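Local coordinates for variant surface glycoprotein MITAT 1.1 (Trypanosoma brucei brucei, PDB 5LY9) that coats the surface of the trypanosome as one of many antigenically distinct glycoproteins, letting the parasite evade the immune response of its host, at residues T9-L14 and K139-E144; I42-Y47 and H341-L346; G70-K75 and Y264-G269. All blocks are in the same frame, centred on the assembly; numbering follows the deposited sequence.

Contact 1 (T9-L14 and K139-E144)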
loop_
_atom_site.group_PDB
_atom_site.type_symbol
_atom_site.label_atom_id
_atom_site.label_comp_id
_atom_site.label_asym_id
_atom_site.label_seq_id
_atom_site.Cartn_x
_atom_site.Cartn_y
_atom_site.Cartn_z
ATOM N N THR A 9 3.996 23.030 -25.403
ATOM C CA THR A 9 4.115 23.781 -24.148
ATOM C C THR A 9 3.036 23.308 -23.156
ATOM O O THR A 9 3.255 23.395 -21.934
ATOM C CB THR A 9 3.962 25.295 -24.357
ATOM O OG1 THR A 9 2.787 25.517 -25.103
ATOM C CG2 THR A 9 5.141 25.873 -25.041
ATOM N N ALA A 10 1.907 22.786 -23.669
ATOM C CA ALA A 10 0.831 22.286 -22.833
ATOM C C ALA A 10 0.912 20.803 -22.559
ATOM O O ALA A 10 0.629 20.390 -21.409
ATOM C CB ALA A 10 -0.537 22.638 -23.448
ATOM N N TRP A 11 1.206 19.973 -23.547
ATOM C CA TRP A 11 1.265 18.518 -23.284
ATOM C C TRP A 11 2.595 18.020 -22.733
ATOM O O TRP A 11 2.652 16.961 -22.102
ATOM C CB TRP A 11 0.822 17.669 -24.491
ATOM C CG TRP A 11 1.565 17.829 -25.723
ATOM C CD1 TRP A 11 1.192 18.559 -26.816
ATOM C CD2 TRP A 11 2.816 17.220 -26.079
ATOM N NE1 TRP A 11 2.137 18.440 -27.790
ATOM C CE2 TRP A 11 3.111 17.598 -27.395
ATOM C CE3 TRP A 11 3.688 16.376 -25.436
ATOM C CZ2 TRP A 11 4.246 17.226 -28.008
ATOM C CZ3 TRP A 11 4.768 15.986 -26.042
ATOM C CH2 TRP A 11 5.070 16.404 -27.342
ATOM N N LYS A 12 3.688 18.673 -23.005
ATOM C CA LYS A 12 4.965 18.173 -22.439
ATOM C C LYS A 12 4.973 18.139 -20.909
ATOM O O LYS A 12 5.408 17.125 -20.329
ATOM C CB LYS A 12 6.156 18.897 -23.012
ATOM C CG LYS A 12 6.570 18.291 -24.384
ATOM C CD LYS A 12 7.879 18.986 -24.883
ATOM C CE LYS A 12 8.186 18.438 -26.264
ATOM N NZ LYS A 12 9.458 19.002 -26.795
ATOM N N PRO A 13 4.378 19.145 -20.277
ATOM C CA PRO A 13 4.284 19.051 -18.798
ATOM C C PRO A 13 3.434 17.857 -18.331
ATOM O O PRO A 13 3.686 17.315 -17.230
ATOM C CB PRO A 13 3.656 20.386 -18.402
ATOM C CG PRO A 13 4.128 21.307 -19.439
ATOM C CD PRO A 13 4.141 20.525 -20.736
ATOM N N LEU A 14 2.416 17.462 -19.090
ATOM C CA LEU A 14 1.665 16.288 -18.762
ATOM C C LEU A 14 2.485 15.027 -18.920
ATOM O O LEU A 14 2.379 14.125 -18.090
ATOM C CB LEU A 14 0.349 16.166 -19.583
ATOM C CG LEU A 14 -0.679 17.280 -19.228
ATOM C CD1 LEU A 14 -1.722 17.337 -20.308
ATOM C CD2 LEU A 14 -1.313 17.073 -17.867
ATOM N N LYS A 139 9.044 7.908 -26.264
ATOM C CA LYS A 139 9.236 9.350 -26.363
ATOM C C LYS A 139 8.219 9.995 -27.325
ATOM O O LYS A 139 7.886 9.407 -28.368
ATOM C CB LYS A 139 10.603 9.649 -26.946
ATOM C CG LYS A 139 11.773 9.168 -26.122
ATOM C CD LYS A 139 13.082 9.299 -26.873
ATOM C CE LYS A 139 13.283 8.542 -28.178
ATOM N NZ LYS A 139 13.458 7.158 -27.863
ATOM N N LEU A 140 7.781 11.198 -26.990
ATOM C CA LEU A 140 7.061 12.041 -27.906
ATOM C C LEU A 140 7.945 13.229 -28.102
ATOM O O LEU A 140 8.242 13.954 -27.193
ATOM C CB LEU A 140 5.709 12.519 -27.319
ATOM C CG LEU A 140 4.528 11.660 -27.544
ATOM C CD1 LEU A 140 3.324 12.293 -26.785
ATOM C CD2 LEU A 140 4.223 11.457 -29.018
ATOM N N ASP A 141 8.364 13.405 -29.351
ATOM C CA ASP A 141 9.538 14.206 -29.669
ATOM C C ASP A 141 10.693 13.927 -28.723
ATOM O O ASP A 141 11.235 12.813 -28.650
ATOM C CB ASP A 141 9.129 15.654 -29.693
ATOM C CG ASP A 141 8.223 16.007 -30.910
ATOM O OD1 ASP A 141 8.237 15.412 -32.071
ATOM O OD2 ASP A 141 7.505 16.954 -30.640
ATOM N N ASP A 142 11.120 14.904 -28.005
ATOM C CA ASP A 142 12.262 14.598 -27.164
ATOM C C ASP A 142 11.858 14.289 -25.728
ATOM O O ASP A 142 12.720 14.240 -24.902
ATOM C CB ASP A 142 13.251 15.749 -27.217
ATOM C CG ASP A 142 12.662 17.073 -26.820
ATOM O OD1 ASP A 142 11.417 17.254 -26.894
ATOM O OD2 ASP A 142 13.486 17.994 -26.467
ATOM N N GLN A 143 10.565 14.140 -25.427
ATOM C CA GLN A 143 10.093 14.029 -24.050
ATOM C C GLN A 143 9.647 12.584 -23.775
ATOM O O GLN A 143 8.790 12.065 -24.498
ATOM C CB GLN A 143 8.923 14.983 -23.858
ATOM C CG GLN A 143 8.217 14.955 -22.512
ATOM C CD GLN A 143 9.108 15.015 -21.306
ATOM O OE1 GLN A 143 9.859 15.998 -21.204
ATOM N NE2 GLN A 143 9.030 13.985 -20.339
ATOM N N GLU A 144 10.191 11.970 -22.732
ATOM C CA GLU A 144 9.674 10.686 -22.311
ATOM C C GLU A 144 8.172 10.840 -22.009
ATOM O O GLU A 144 7.732 11.770 -21.300
ATOM C CB GLU A 144 10.411 10.202 -21.101
ATOM C CG GLU A 144 10.032 8.871 -20.614
ATOM C CD GLU A 144 10.341 7.674 -21.481
ATOM O OE1 GLU A 144 10.948 7.771 -22.562
ATOM O OE2 GLU A 144 9.980 6.543 -20.999
#
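The benzene end of the W11 indole meets D141 at its rim: OD2 lies near the ring plane, 4.1 Å from CH2, with the carboxylate turned 43° against the indole. L140 approaches the same end obliquely, its CB 3.8 Å from W11 CZ3. W11 CG lies between the backbone N and the carbonyl carbon (chi1 59°), bringing that end to the hairpin. The indole NE1 gives its hydrogen to the O of V125, while D141 OD1 is taken by the backbone N of T134. Residues 139-144 form a tight beta hairpin, strands 139-140 and 143-144 joined by a type II' turn, which sits beside helix 8-21 in the N-terminal domain of this A-type VSG. L140 and Q143 bond both ways, Q143 N to L140 O and L140 N to Q143 O. Next to the indole, K12 reaches out as an extended chain and runs past Q143 in the opposite sense, its CG 4.1 Å from Q143 CB. It ends in a salt bridge from NZ to D142 OD1 at 2.6 Å, on the syn lone pair. Q143 bends at CG and returns NE2 to the O of E144, 2.7 Å away; the C15-C145 disulfide follows directly after both segments.

Contact 2 (I42-Y47 and H341-L346). With NAG (2-acetamido-2-deoxy-beta-D-glucopyranose), chain C.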
loop_
_atom_site.group_PDB
_atom_site.type_symbol
_atom_site.label_atom_id
_atom_site.label_comp_id
_atom_site.label_asym_id
_atom_site.label_seq_id
_atom_site.Cartn_x
_atom_site.Cartn_y
_atom_site.Cartn_z
ATOM N N ILE A 42 14.561 -1.776 15.771
ATOM C CA ILE A 42 14.238 -1.475 17.170
ATOM C C ILE A 42 13.854 -2.730 17.911
ATOM O O ILE A 42 14.239 -2.892 19.117
ATOM C CB ILE A 42 13.176 -0.364 17.278
ATOM C CG1 ILE A 42 13.693 0.939 16.645
ATOM C CG2 ILE A 42 12.861 0.016 18.701
ATOM C CD1 ILE A 42 12.585 1.927 16.463
ATOM N N LYS A 43 13.149 -3.630 17.264
ATOM C CA LYS A 43 12.930 -4.970 17.847
ATOM C C LYS A 43 14.228 -5.672 18.103
ATOM O O LYS A 43 14.383 -6.307 19.169
ATOM C CB LYS A 43 11.991 -5.817 16.983
ATOM C CG LYS A 43 11.681 -7.186 17.484
ATOM C CD LYS A 43 10.976 -7.285 18.826
ATOM C CE LYS A 43 9.535 -6.781 18.835
ATOM N NZ LYS A 43 8.819 -6.624 20.156
ATOM N N ALA A 44 15.165 -5.605 17.140
ATOM C CA ALA A 44 16.455 -6.261 17.381
ATOM C C ALA A 44 17.141 -5.675 18.625
ATOM O O ALA A 44 17.712 -6.395 19.435
ATOM C CB ALA A 44 17.337 -6.149 16.179
ATOM N N ALA A 45 17.048 -4.375 18.817
ATOM C CA ALA A 45 17.651 -3.752 19.978
ATOM C C ALA A 45 16.976 -4.211 21.278
ATOM O O ALA A 45 17.668 -4.499 22.280
ATOM C CB ALA A 45 17.630 -2.251 19.855
ATOM N N GLU A 46 15.633 -4.306 21.273
ATOM C CA GLU A 46 14.928 -4.891 22.363
ATOM C C GLU A 46 15.474 -6.266 22.697
ATOM O O GLU A 46 15.759 -6.587 23.852
ATOM C CB GLU A 46 13.419 -4.943 22.070
ATOM C CG GLU A 46 12.611 -5.578 23.188
ATOM C CD GLU A 46 11.201 -5.946 22.843
ATOM O OE1 GLU A 46 10.701 -5.606 21.771
ATOM O OE2 GLU A 46 10.541 -6.596 23.685
ATOM N N TYR A 47 15.636 -7.077 21.651
ATOM C CA TYR A 47 16.122 -8.443 21.844
ATOM C C TYR A 47 17.546 -8.471 22.441
ATOM O O TYR A 47 17.839 -9.234 23.341
ATOM C CB TYR A 47 16.071 -9.239 20.565
ATOM C CG TYR A 47 14.768 -9.881 20.193
ATOM C CD1 TYR A 47 14.051 -10.617 21.105
ATOM C CD2 TYR A 47 14.319 -9.897 18.890
ATOM C CE1 TYR A 47 12.828 -11.228 20.778
ATOM C CE2 TYR A 47 13.125 -10.536 18.558
ATOM C CZ TYR A 47 12.395 -11.205 19.502
ATOM O OH TYR A 47 11.258 -11.923 19.174
ATOM N N HIS A 341 22.036 -9.249 13.711
ATOM C CA HIS A 341 20.949 -8.273 13.418
ATOM C C HIS A 341 19.591 -8.934 13.065
ATOM O O HIS A 341 18.555 -8.262 13.141
ATOM C CB HIS A 341 21.399 -7.361 12.272
ATOM C CG HIS A 341 21.540 -8.067 10.966
ATOM N ND1 HIS A 341 20.469 -8.314 10.121
ATOM C CD2 HIS A 341 22.621 -8.641 10.382
ATOM C CE1 HIS A 341 20.886 -9.033 9.090
ATOM N NE2 HIS A 341 22.198 -9.210 9.205
ATOM N N ASP A 342 19.608 -10.217 12.718
ATOM C CA ASP A 342 18.421 -10.877 12.226
ATOM C C ASP A 342 17.466 -11.118 13.365
ATOM O O ASP A 342 17.836 -11.779 14.350
ATOM C CB ASP A 342 18.789 -12.164 11.542
ATOM C CG ASP A 342 17.600 -12.861 10.965
ATOM O OD1 ASP A 342 17.094 -12.440 9.883
ATOM O OD2 ASP A 342 17.095 -13.776 11.622
ATOM N N THR A 343 16.223 -10.656 13.218
ATOM C CA THR A 343 15.270 -10.802 14.295
ATOM C C THR A 343 14.910 -12.223 14.625
ATOM O O THR A 343 14.649 -12.525 15.760
ATOM C CB THR A 343 13.959 -10.013 14.100
ATOM O OG1 THR A 343 13.364 -10.424 12.901
ATOM C CG2 THR A 343 14.251 -8.518 14.006
ATOM N N VAL A 344 14.843 -13.088 13.643
ATOM C CA VAL A 344 14.534 -14.486 13.918
ATOM C C VAL A 344 15.658 -15.111 14.725
ATOM O O VAL A 344 15.440 -15.780 15.761
ATOM C CB VAL A 344 14.311 -15.286 12.584
ATOM C CG1 VAL A 344 14.213 -16.762 12.874
ATOM C CG2 VAL A 344 13.063 -14.778 11.959
ATOM N N GLU A 345 16.884 -14.889 14.285
ATOM C CA GLU A 345 18.028 -15.348 15.092
ATOM C C GLU A 345 18.037 -14.850 16.504
ATOM O O GLU A 345 18.319 -15.617 17.421
ATOM C CB GLU A 345 19.365 -14.922 14.485
ATOM C CG GLU A 345 19.639 -15.644 13.178
ATOM C CD GLU A 345 20.972 -15.259 12.523
ATOM O OE1 GLU A 345 21.862 -14.675 13.212
ATOM O OE2 GLU A 345 21.088 -15.510 11.246
ATOM N N LEU A 346 17.750 -13.565 16.675
ATOM C CA LEU A 346 17.784 -12.974 18.018
ATOM C C LEU A 346 16.698 -13.542 18.896
ATOM O O LEU A 346 16.907 -13.817 20.049
ATOM C CB LEU A 346 17.668 -11.462 17.941
ATOM C CG LEU A 346 18.967 -10.865 17.407
ATOM C CD1 LEU A 346 18.682 -9.441 16.969
ATOM C CD2 LEU A 346 20.146 -10.863 18.428
HETATM C C1 NAG C . 21.623 -0.515 17.135
HETATM C C2 NAG C . 22.083 -1.782 17.787
HETATM C C3 NAG C . 23.512 -2.165 17.402
HETATM C C4 NAG C . 23.694 -2.134 15.881
HETATM C C5 NAG C . 23.201 -0.771 15.412
HETATM C C6 NAG C . 23.332 -0.524 13.921
HETATM C C7 NAG C . 21.392 -2.631 19.950
HETATM C C8 NAG C . 21.524 -2.512 21.428
HETATM N N2 NAG C . 22.052 -1.738 19.248
HETATM O O3 NAG C . 23.882 -3.479 17.903
HETATM O O4 NAG C . 25.048 -2.523 15.448
HETATM O O5 NAG C . 21.796 -0.620 15.744
HETATM O O6 NAG C . 22.608 -1.533 13.267
HETATM O O7 NAG C . 20.682 -3.441 19.408
#
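A44 faces T343 and Y47 faces L346, with CA atoms 5.6 and 6.2 Å apart, and the two segments run in the same general direction. This is helix-to-helix packing in the elongated helical bundle of the VSG N-terminal domain: the middle of helix 24-55 receives the first turn of helix 343-367. The close approach at A44 is consistent with its small side chain; L346 CD1 lies 3.6 Å from A44 CB. One turn further on, Y47 CB and L346 CB are 3.8 Å apart. The Y47 ring leans over the start of the partner helix, with L346 C above one face, toward the rim, and T343 O approaching CE2 obliquely. Its hydroxyl bonds across the dimer interface to E46 of the second subunit. Within the same helix K43 NZ holds E46 OE1 in a salt bridge of 2.7 Å, NZ also bonding N77. A45 points to the other side of its helix, where the acetamido O7 of a GlcNAc lies 3.3 Å from A45 CB. D342, just before helix 343-367, is its N-cap: D342 OD2 accepts from E345 N at 2.9 Å, almost straight at 169°, on the anti lone pair.

Contact 3 (G70-K75 and Y264-G269). With NAG (2-acetamido-2-deoxy-beta-D-glucopyranose), chain B.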
loop_
_atom_site.group_PDB
_atom_site.type_symbol
_atom_site.label_atom_id
_atom_site.label_comp_id
_atom_site.label_asym_id
_atom_site.label_seq_id
_atom_site.Cartn_x
_atom_site.Cartn_y
_atom_site.Cartn_z
ATOM N N GLY A 70 12.878 -1.815 27.936
ATOM C CA GLY A 70 11.476 -1.325 27.943
ATOM C C GLY A 70 11.234 -0.265 26.921
ATOM O O GLY A 70 10.163 -0.265 26.264
ATOM N N TYR A 71 12.212 0.643 26.750
ATOM C CA TYR A 71 12.131 1.680 25.758
ATOM C C TYR A 71 12.071 1.143 24.347
ATOM O O TYR A 71 11.185 1.485 23.549
ATOM C CB TYR A 71 13.257 2.667 25.955
ATOM C CG TYR A 71 13.508 3.559 24.831
ATOM C CD1 TYR A 71 12.881 4.766 24.723
ATOM C CD2 TYR A 71 14.397 3.181 23.862
ATOM C CE1 TYR A 71 13.072 5.544 23.634
ATOM C CE2 TYR A 71 14.594 3.915 22.772
ATOM C CZ TYR A 71 13.954 5.143 22.653
ATOM O OH TYR A 71 14.251 5.964 21.544
ATOM N N PHE A 72 12.993 0.277 24.034
ATOM C CA PHE A 72 12.970 -0.285 22.684
ATOM C C PHE A 72 11.698 -1.090 22.434
ATOM O O PHE A 72 11.118 -1.018 21.348
ATOM C CB PHE A 72 14.200 -1.203 22.443
ATOM C CG PHE A 72 15.511 -0.455 22.398
ATOM C CD1 PHE A 72 15.689 0.608 21.555
ATOM C CD2 PHE A 72 16.590 -0.867 23.165
ATOM C CE1 PHE A 72 16.906 1.341 21.490
ATOM C CE2 PHE A 72 17.793 -0.145 23.153
ATOM C CZ PHE A 72 17.940 0.942 22.336
ATOM N N ALA A 73 11.254 -1.852 23.414
ATOM C CA ALA A 73 9.956 -2.534 23.290
ATOM C C ALA A 73 8.802 -1.588 23.000
ATOM O O ALA A 73 8.059 -1.816 22.035
ATOM C CB ALA A 73 9.662 -3.337 24.515
ATOM N N ARG A 74 8.654 -0.539 23.771
ATOM C CA ARG A 74 7.577 0.427 23.463
ATOM C C ARG A 74 7.711 0.954 22.069
ATOM O O ARG A 74 6.716 1.130 21.368
ATOM C CB ARG A 74 7.483 1.610 24.459
ATOM C CG ARG A 74 6.846 1.227 25.761
ATOM C CD ARG A 74 6.241 2.449 26.446
ATOM N NE ARG A 74 5.627 2.094 27.699
ATOM C CZ ARG A 74 5.172 2.960 28.575
ATOM N NH1 ARG A 74 5.201 4.282 28.335
ATOM N NH2 ARG A 74 4.666 2.517 29.699
ATOM N N LYS A 75 8.933 1.269 21.667
ATOM C CA LYS A 75 9.127 1.915 20.391
ATOM C C LYS A 75 8.849 0.984 19.226
ATOM O O LYS A 75 8.245 1.415 18.240
ATOM C CB LYS A 75 10.492 2.521 20.260
ATOM C CG LYS A 75 10.632 3.766 21.158
ATOM C CD LYS A 75 9.810 4.997 20.689
ATOM C CE LYS A 75 10.345 5.581 19.403
ATOM N NZ LYS A 75 9.449 6.441 18.620
ATOM N N TYR A 264 8.639 5.835 13.884
ATOM C CA TYR A 264 9.456 4.742 13.411
ATOM C C TYR A 264 10.945 4.953 13.613
ATOM O O TYR A 264 11.730 4.190 13.076
ATOM C CB TYR A 264 9.177 4.459 11.894
ATOM C CG TYR A 264 7.699 4.493 11.574
ATOM C CD1 TYR A 264 6.803 3.607 12.169
ATOM C CD2 TYR A 264 7.178 5.443 10.663
ATOM C CE1 TYR A 264 5.452 3.705 11.895
ATOM C CE2 TYR A 264 5.849 5.501 10.355
ATOM C CZ TYR A 264 4.947 4.634 10.973
ATOM O OH TYR A 264 3.609 4.690 10.734
ATOM N N THR A 265 11.302 5.889 14.515
ATOM C CA THR A 265 12.690 6.190 14.795
ATOM C C THR A 265 12.873 6.350 16.267
ATOM O O THR A 265 11.901 6.538 17.008
ATOM C CB THR A 265 13.114 7.529 14.118
ATOM O OG1 THR A 265 12.137 8.529 14.371
ATOM C CG2 THR A 265 13.206 7.362 12.620
ATOM N N ASN A 266 14.110 6.224 16.698
ATOM C CA ASN A 266 14.476 6.498 18.076
ATOM C C ASN A 266 14.254 7.947 18.451
ATOM O O ASN A 266 14.396 8.871 17.646
ATOM C CB ASN A 266 15.933 6.107 18.286
ATOM C CG ASN A 266 16.168 4.575 18.306
ATOM O OD1 ASN A 266 15.464 3.788 19.003
ATOM N ND2 ASN A 266 17.208 4.155 17.618
ATOM N N GLU A 267 13.895 8.162 19.707
ATOM C CA GLU A 267 13.724 9.520 20.245
ATOM C C GLU A 267 15.095 10.175 20.381
ATOM O O GLU A 267 16.119 9.500 20.488
ATOM C CB GLU A 267 12.983 9.454 21.571
ATOM C CG GLU A 267 11.563 8.957 21.303
ATOM C CD GLU A 267 10.661 8.742 22.542
ATOM O OE1 GLU A 267 11.172 8.753 23.689
ATOM O OE2 GLU A 267 9.487 8.388 22.311
ATOM N N THR A 268 15.083 11.496 20.303
ATOM C CA THR A 268 16.243 12.373 20.326
ATOM C C THR A 268 16.111 13.459 21.419
ATOM O O THR A 268 15.106 13.645 22.030
ATOM C CB THR A 268 16.432 13.097 18.962
ATOM O OG1 THR A 268 15.349 14.006 18.766
ATOM C CG2 THR A 268 16.471 12.131 17.879
ATOM N N GLY A 269 17.244 14.075 21.704
ATOM C CA GLY A 269 17.375 15.121 22.666
ATOM C C GLY A 269 17.774 14.580 24.047
ATOM O O GLY A 269 18.028 13.394 24.261
HETATM C C1 NAG B . 17.610 2.779 17.585
HETATM C C2 NAG B . 17.982 2.229 16.217
HETATM C C3 NAG B . 18.584 0.872 16.301
HETATM C C4 NAG B . 19.779 0.953 17.262
HETATM C C5 NAG B . 19.324 1.491 18.610
HETATM C C6 NAG B . 20.440 1.689 19.645
HETATM C C7 NAG B . 16.644 2.977 14.316
HETATM C C8 NAG B . 15.391 2.843 13.496
HETATM N N2 NAG B . 16.796 2.170 15.371
HETATM O O3 NAG B . 19.047 0.477 15.016
HETATM O O4 NAG B . 20.251 -0.380 17.436
HETATM O O5 NAG B . 18.772 2.767 18.412
HETATM O O6 NAG B . 21.523 2.421 19.050
HETATM O O7 NAG B . 17.481 3.809 14.047
HETATM O O HOH W 1 8.236 8.412 20.130
#
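A glycosylated loop is fastened here to the side of a long helix: residues 264-269, between helices 244-254 and 275-285, lie against Y71, F72 and K75 of helix 62-114. One tie comes from Y71. With CG anti to the backbone N (chi1 165°), its ring extends toward the loop, and Y71 OH accepts from E267 N at 2.9 Å; a bound glycerol, probably from the crystallisation liquor, also bonds to this hydroxyl. E267 OE1 reaches the edge of the same ring near its plane, 3.7 Å from Y71 CE1, with the carboxylate steeply turned at 74°. Over one face of the ring lies CG of K75. That lysine curls at both chi2 and chi3, which brings NZ back to T265 O for a weak hydrogen bond and, through one water, to E267. The water accepts from K75 NZ and donates to E267 OE2; these two atoms are 4.2 Å apart, beyond a direct salt bridge. OE2 also accepts from T276. N266, first residue of the N-E-T sequon, turns OD1 to the edge of the F72 ring, 3.8 Å from CE1. N266 ND2 is bonded covalently to C1 of a GlcNAc at 1.4 Å, whose C6 lies 3.7 Å from F72 CZ. With ND2 committed to the sugar, the loop is held to the helix at the flanking residues, through the E267 amide, the T265 carbonyl and the bridged charge pair, and this probably limits the freedom of the glycan at its root.

How the contacts relate
Contacts 2 and 3 form one neighbourhood: their centres are 14 Å apart, and helix 24-55 packs directly on helix 62-114, with I42 CG2 3.3 Å from F72 O and A45 CB 3.7 Å from F72 CD2. The N-glycan joins them as well. Its first GlcNAc, on the loop of contact 3, bears the second through O4, and that sugar lies beside contact 2. Both contacts also reach the second subunit, tying glycan root and dimer interface to the same part of the bundle. Contact 1 lies apart, about 49 Å from contact 2 and 47 Å from contact 3 between centres, across the chain's centre in the elongated domain.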